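Local coordinates for protein ribonucleoside-diphosphate reductase (Pseudomonas aeruginosa, PDB 5IM3) that probably reduces ribonucleoside diphosphates to the deoxyribonucleotides needed for DNA synthesis, and binds dATP at allosteric sites, at residues A[491-505]-A[536-548]. Numbering follows the deposited sequence.
Sequences FMKRVFDDGSWTLFS and LKLHKVVQAKDLW
With CG anti to the backbone N (chi1 175°), Trp548 turns its indole toward helix 491-496; Met492, bent at chi2 and chi3, brings its thioether to the ring. Met492 CE sits over the six-membered ring of Trp548, 4.0 Å from its centroid, and SD adds an oblique Met-aromatic contact. Val495 CG1 lies over the five-membered ring of Trp548, 4.0 Å from its centroid. The Met492 CE and Val495 CG1 contacts are CH-pi. Phe491 CE2 reaches Trp548 CE3 at 3.8 Å. Ala544 points its CB toward segment 491-505 and meets Arg494 CB at 3.6 Å. The helix ends in a Schellman motif with Asp498 at positive phi. Gly499 O accepts a hydrogen bond from Ala544 N at 3.1 Å, joining this turn to the start of helix 544-558.

Beyond it strands 500-504 and 539-543 pair antiparallel. Trp501 and Val542 exchange two backbone bonds; the one from Val542 N to Trp501 O is nearly straight, with an N-H...O angle of 178°. Leu503 and Lys540 form the next such pair. A water bridges Ser505 N and Leu538 O.

This two-stranded sheet is part of the barrel domain; at its end Ser505 touches Arg410, a residue of a dATP site. Helix 517-532, which falls between the strands in sequence, packs against Thr502, Phe504 and His539. Leu503 and Leu547 touch helix 461-465, and helix 885-897 covers Met492, Val495 and Trp548.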
loop_
_atom_site.group_PDB
_atom_site.type_symbol
_atom_site.label_atom_id
_atom_site.label_comp_id
_atom_site.label_asym_id
_atom_site.label_seq_id
_atom_site.Cartn_x
_atom_site.Cartn_y
_atom_site.Cartn_z
ATOM N N PHE A 491 18.987 -20.273 22.752
ATOM C CA PHE A 491 18.325 -19.187 22.038
ATOM C C PHE A 491 16.852 -19.504 21.820
ATOM O O PHE A 491 15.979 -18.670 22.084
ATOM C CB PHE A 491 19.017 -18.918 20.703
ATOM C CG PHE A 491 18.281 -17.932 19.837
ATOM C CD1 PHE A 491 18.340 -16.572 20.103
ATOM C CD2 PHE A 491 17.518 -18.363 18.765
ATOM C CE1 PHE A 491 17.656 -15.664 19.312
ATOM C CE2 PHE A 491 16.831 -17.457 17.972
ATOM C CZ PHE A 491 16.903 -16.107 18.246
ATOM N N MET A 492 16.555 -20.712 21.333
ATOM C CA MET A 492 15.165 -21.113 21.156
ATOM C C MET A 492 14.419 -21.111 22.484
ATOM O O MET A 492 13.243 -20.737 22.542
ATOM C CB MET A 492 15.095 -22.495 20.508
ATOM C CG MET A 492 15.761 -22.586 19.140
ATOM S SD MET A 492 15.062 -21.465 17.915
ATOM C CE MET A 492 13.349 -22.004 17.886
ATOM N N LYS A 493 15.085 -21.533 23.564
ATOM C CA LYS A 493 14.471 -21.447 24.886
ATOM C C LYS A 493 14.073 -20.013 25.212
ATOM O O LYS A 493 12.991 -19.768 25.757
ATOM C CB LYS A 493 15.427 -21.987 25.950
ATOM C CG LYS A 493 15.616 -23.495 25.936
ATOM C CD LYS A 493 16.499 -23.933 27.099
ATOM C CE LYS A 493 16.660 -25.445 27.161
ATOM N NZ LYS A 493 17.506 -25.865 28.315
ATOM N N ARG A 494 14.940 -19.050 24.887
ATOM C CA ARG A 494 14.628 -17.651 25.159
ATOM C C ARG A 494 13.503 -17.145 24.261
ATOM O O ARG A 494 12.735 -16.267 24.668
ATOM C CB ARG A 494 15.883 -16.792 24.985
ATOM C CG ARG A 494 17.016 -17.139 25.946
ATOM C CD ARG A 494 16.737 -16.644 27.361
ATOM N NE ARG A 494 17.775 -17.058 28.306
ATOM C CZ ARG A 494 18.924 -16.414 28.494
ATOM N NH1 ARG A 494 19.203 -15.317 27.800
ATOM N NH2 ARG A 494 19.801 -16.871 29.377
ATOM N N VAL A 495 13.385 -17.686 23.048
ATOM C CA VAL A 495 12.253 -17.345 22.192
ATOM C C VAL A 495 10.957 -17.869 22.801
ATOM O O VAL A 495 9.978 -17.130 22.961
ATOM C CB VAL A 495 12.472 -17.897 20.770
ATOM C CG1 VAL A 495 11.221 -17.703 19.914
ATOM C CG2 VAL A 495 13.676 -17.228 20.114
ATOM N N PHE A 496 10.935 -19.158 23.150
ATOM C CA PHE A 496 9.742 -19.755 23.742
ATOM C C PHE A 496 9.312 -19.021 25.004
ATOM O O PHE A 496 8.111 -18.924 25.284
ATOM C CB PHE A 496 10.000 -21.228 24.057
ATOM C CG PHE A 496 9.786 -22.152 22.889
ATOM C CD1 PHE A 496 10.417 -21.920 21.677
ATOM C CD2 PHE A 496 8.969 -23.264 23.010
ATOM C CE1 PHE A 496 10.222 -22.772 20.604
ATOM C CE2 PHE A 496 8.773 -24.119 21.944
ATOM C CZ PHE A 496 9.399 -23.874 20.740
ATOM N N ASP A 497 10.267 -18.499 25.773
ATOM C CA ASP A 497 9.993 -17.873 27.058
ATOM C C ASP A 497 10.028 -16.349 27.001
ATOM O O ASP A 497 9.975 -15.701 28.050
ATOM C CB ASP A 497 10.994 -18.376 28.102
ATOM C CG ASP A 497 10.983 -19.887 28.239
ATOM O OD1 ASP A 497 9.936 -20.507 27.966
ATOM O OD2 ASP A 497 12.023 -20.457 28.625
ATOM N N ASP A 498 10.116 -15.764 25.806
ATOM C CA ASP A 498 10.153 -14.310 25.647
ATOM C C ASP A 498 11.290 -13.697 26.464
ATOM O O ASP A 498 11.140 -12.637 27.076
ATOM C CB ASP A 498 8.810 -13.682 26.028
ATOM C CG ASP A 498 8.700 -12.227 25.610
ATOM O OD1 ASP A 498 9.355 -11.839 24.620
ATOM O OD2 ASP A 498 7.951 -11.472 26.271
ATOM N N GLY A 499 12.440 -14.372 26.476
ATOM C CA GLY A 499 13.596 -13.905 27.210
ATOM C C GLY A 499 14.509 -13.033 26.366
ATOM O O GLY A 499 14.275 -12.782 25.184
ATOM N N SER A 500 15.577 -12.566 27.005
ATOM C CA SER A 500 16.564 -11.727 26.349
ATOM C C SER A 500 17.680 -12.589 25.758
ATOM O O SER A 500 17.718 -13.811 25.927
ATOM C CB SER A 500 17.125 -10.706 27.334
ATOM O OG SER A 500 17.785 -11.360 28.404
ATOM N N TRP A 501 18.610 -11.939 25.062
ATOM C CA TRP A 501 19.679 -12.637 24.359
ATOM C C TRP A 501 20.826 -11.660 24.158
ATOM O O TRP A 501 20.613 -10.557 23.646
ATOM C CB TRP A 501 19.173 -13.181 23.016
ATOM C CG TRP A 501 20.178 -13.968 22.230
ATOM C CD1 TRP A 501 20.767 -13.602 21.055
ATOM C CD2 TRP A 501 20.705 -15.261 22.557
ATOM N NE1 TRP A 501 21.628 -14.585 20.631
ATOM C CE2 TRP A 501 21.608 -15.614 21.534
ATOM C CE3 TRP A 501 20.503 -16.153 23.613
ATOM C CZ2 TRP A 501 22.308 -16.820 21.538
ATOM C CZ3 TRP A 501 21.200 -17.354 23.615
ATOM C CH2 TRP A 501 22.091 -17.674 22.584
ATOM N N THR A 502 22.027 -12.059 24.564
ATOM C CA THR A 502 23.194 -11.186 24.536
ATOM C C THR A 502 24.154 -11.627 23.440
ATOM O O THR A 502 24.471 -12.815 23.321
ATOM C CB THR A 502 23.911 -11.186 25.890
ATOM O OG1 THR A 502 22.997 -10.777 26.916
ATOM C CG2 THR A 502 25.099 -10.233 25.869
ATOM N N LEU A 503 24.617 -10.666 22.646
ATOM C CA LEU A 503 25.595 -10.916 21.601
ATOM C C LEU A 503 26.997 -10.619 22.121
ATOM O O LEU A 503 27.216 -9.621 22.814
ATOM C CB LEU A 503 25.301 -10.062 20.363
ATOM C CG LEU A 503 23.852 -10.075 19.867
ATOM C CD1 LEU A 503 23.712 -9.273 18.581
ATOM C CD2 LEU A 503 23.360 -11.497 19.666
ATOM N N PHE A 504 27.939 -11.500 21.789
ATOM C CA PHE A 504 29.325 -11.381 22.216
ATOM C C PHE A 504 30.243 -11.525 21.012
ATOM O O PHE A 504 29.881 -12.122 19.994
ATOM C CB PHE A 504 29.717 -12.460 23.239
ATOM C CG PHE A 504 28.901 -12.449 24.497
ATOM C CD1 PHE A 504 29.167 -11.537 25.505
ATOM C CD2 PHE A 504 27.893 -13.377 24.690
ATOM C CE1 PHE A 504 28.428 -11.540 26.671
ATOM C CE2 PHE A 504 27.147 -13.382 25.852
ATOM C CZ PHE A 504 27.418 -12.467 26.845
ATOM N N SER A 505 31.424 -10.991 21.140
ATOM C CA SER A 505 32.447 -11.377 20.176
ATOM C C SER A 505 33.157 -12.641 20.655
ATOM O O SER A 505 33.480 -12.756 21.840
ATOM C CB SER A 505 33.472 -10.268 19.985
ATOM O OG SER A 505 34.509 -10.700 19.118
ATOM N N LEU A 536 32.218 -7.017 31.024
ATOM C CA LEU A 536 32.448 -7.506 29.661
ATOM C C LEU A 536 31.847 -6.464 28.716
ATOM O O LEU A 536 30.683 -6.559 28.322
ATOM C CB LEU A 536 31.849 -8.889 29.450
ATOM C CG LEU A 536 32.041 -9.542 28.078
ATOM C CD1 LEU A 536 33.411 -9.231 27.490
ATOM C CD2 LEU A 536 31.853 -11.045 28.194
ATOM N N LYS A 537 32.669 -5.476 28.353
ATOM C CA LYS A 537 32.162 -4.250 27.741
ATOM C C LYS A 537 31.495 -4.521 26.397
ATOM O O LYS A 537 30.403 -4.012 26.121
ATOM C CB LYS A 537 33.308 -3.247 27.581
ATOM C CG LYS A 537 32.941 -1.940 26.879
ATOM C CD LYS A 537 32.019 -1.079 27.724
ATOM C CE LYS A 537 31.683 0.228 27.019
ATOM N NZ LYS A 537 30.707 1.054 27.793
ATOM N N LEU A 538 32.141 -5.306 25.541
ATOM C CA LEU A 538 31.682 -5.467 24.163
ATOM C C LEU A 538 30.554 -6.491 24.131
ATOM O O LEU A 538 30.795 -7.700 24.141
ATOM C CB LEU A 538 32.836 -5.882 23.260
ATOM C CG LEU A 538 32.490 -6.049 21.778
ATOM C CD1 LEU A 538 31.969 -4.744 21.190
ATOM C CD2 LEU A 538 33.698 -6.544 21.000
ATOM N N HIS A 539 29.315 -6.008 24.085
ATOM C CA HIS A 539 28.157 -6.888 24.024
ATOM C C HIS A 539 26.943 -6.086 23.579
ATOM O O HIS A 539 26.946 -4.852 23.584
ATOM C CB HIS A 539 27.894 -7.564 25.373
ATOM C CG HIS A 539 27.350 -6.640 26.415
ATOM N ND1 HIS A 539 28.137 -5.734 27.091
ATOM C CD2 HIS A 539 26.096 -6.484 26.901
ATOM C CE1 HIS A 539 27.391 -5.058 27.947
ATOM N NE2 HIS A 539 26.149 -5.494 27.851
ATOM N N LYS A 540 25.899 -6.814 23.191
ATOM C CA LYS A 540 24.629 -6.233 22.778
ATOM C C LYS A 540 23.501 -7.099 23.310
ATOM O O LYS A 540 23.502 -8.316 23.100
ATOM C CB LYS A 540 24.518 -6.139 21.254
ATOM C CG LYS A 540 24.812 -4.769 20.675
ATOM C CD LYS A 540 24.279 -4.640 19.249
ATOM C CE LYS A 540 22.755 -4.672 19.212
ATOM N NZ LYS A 540 22.213 -4.342 17.868
ATOM N N VAL A 541 22.541 -6.476 23.986
ATOM C CA VAL A 541 21.369 -7.174 24.496
ATOM C C VAL A 541 20.195 -6.879 23.575
ATOM O O VAL A 541 19.872 -5.712 23.313
ATOM C CB VAL A 541 21.049 -6.762 25.941
ATOM C CG1 VAL A 541 19.853 -7.548 26.456
ATOM C CG2 VAL A 541 22.264 -6.976 26.836
ATOM N N VAL A 542 19.559 -7.939 23.083
ATOM C CA VAL A 542 18.374 -7.843 22.247
ATOM C C VAL A 542 17.304 -8.752 22.837
ATOM O O VAL A 542 17.563 -9.563 23.728
ATOM C CB VAL A 542 18.665 -8.225 20.780
ATOM C CG1 VAL A 542 19.741 -7.323 20.201
ATOM C CG2 VAL A 542 19.095 -9.690 20.681
ATOM N N GLN A 543 16.083 -8.601 22.333
ATOM C CA GLN A 543 15.021 -9.541 22.653
ATOM C C GLN A 543 15.117 -10.741 21.722
ATOM O O GLN A 543 15.219 -10.583 20.502
ATOM C CB GLN A 543 13.652 -8.873 22.532
ATOM C CG GLN A 543 13.402 -7.793 23.570
ATOM C CD GLN A 543 13.613 -8.297 24.985
ATOM O OE1 GLN A 543 12.842 -9.117 25.487
ATOM N NE2 GLN A 543 14.670 -7.818 25.629
ATOM N N ALA A 544 15.099 -11.942 22.301
ATOM C CA ALA A 544 15.217 -13.151 21.493
ATOM C C ALA A 544 14.137 -13.207 20.419
ATOM O O ALA A 544 14.414 -13.573 19.270
ATOM C CB ALA A 544 15.150 -14.388 22.388
ATOM N N LYS A 545 12.900 -12.845 20.774
ATOM C CA LYS A 545 11.810 -12.857 19.802
ATOM C C LYS A 545 12.094 -11.916 18.639
ATOM O O LYS A 545 11.729 -12.205 17.493
ATOM C CB LYS A 545 10.498 -12.474 20.486
ATOM C CG LYS A 545 9.616 -13.653 20.870
ATOM C CD LYS A 545 8.442 -13.203 21.733
ATOM C CE LYS A 545 7.367 -14.275 21.838
ATOM N NZ LYS A 545 6.529 -14.348 20.607
ATOM N N ASP A 546 12.743 -10.781 18.911
ATOM C CA ASP A 546 13.020 -9.812 17.854
ATOM C C ASP A 546 14.059 -10.344 16.876
ATOM O O ASP A 546 13.924 -10.166 15.660
ATOM C CB ASP A 546 13.484 -8.487 18.460
ATOM C CG ASP A 546 12.393 -7.791 19.252
ATOM O OD1 ASP A 546 11.208 -8.153 19.090
ATOM O OD2 ASP A 546 12.723 -6.871 20.030
ATOM N N LEU A 547 15.105 -10.994 17.382
ATOM C CA LEU A 547 16.103 -11.575 16.493
ATOM C C LEU A 547 15.525 -12.772 15.747
ATOM O O LEU A 547 15.789 -12.958 14.553
ATOM C CB LEU A 547 17.346 -11.972 17.291
ATOM C CG LEU A 547 18.542 -12.484 16.489
ATOM C CD1 LEU A 547 19.032 -11.425 15.511
ATOM C CD2 LEU A 547 19.667 -12.911 17.426
ATOM N N TRP A 548 14.729 -13.587 16.439
ATOM C CA TRP A 548 14.044 -14.702 15.796
ATOM C C TRP A 548 13.175 -14.215 14.640
ATOM O O TRP A 548 13.213 -14.777 13.538
ATOM C CB TRP A 548 13.212 -15.440 16.846
ATOM C CG TRP A 548 12.349 -16.557 16.342
ATOM C CD1 TRP A 548 10.984 -16.606 16.359
ATOM C CD2 TRP A 548 12.787 -17.797 15.776
ATOM N NE1 TRP A 548 10.546 -17.796 15.832
ATOM C CE2 TRP A 548 11.633 -18.546 15.466
ATOM C CE3 TRP A 548 14.041 -18.347 15.496
ATOM C CZ2 TRP A 548 11.696 -19.813 14.889
ATOM C CZ3 TRP A 548 14.100 -19.608 14.921
ATOM C CH2 TRP A 548 12.935 -20.323 14.625
HETATM O O HOH W 1 32.367 -9.660 23.482
#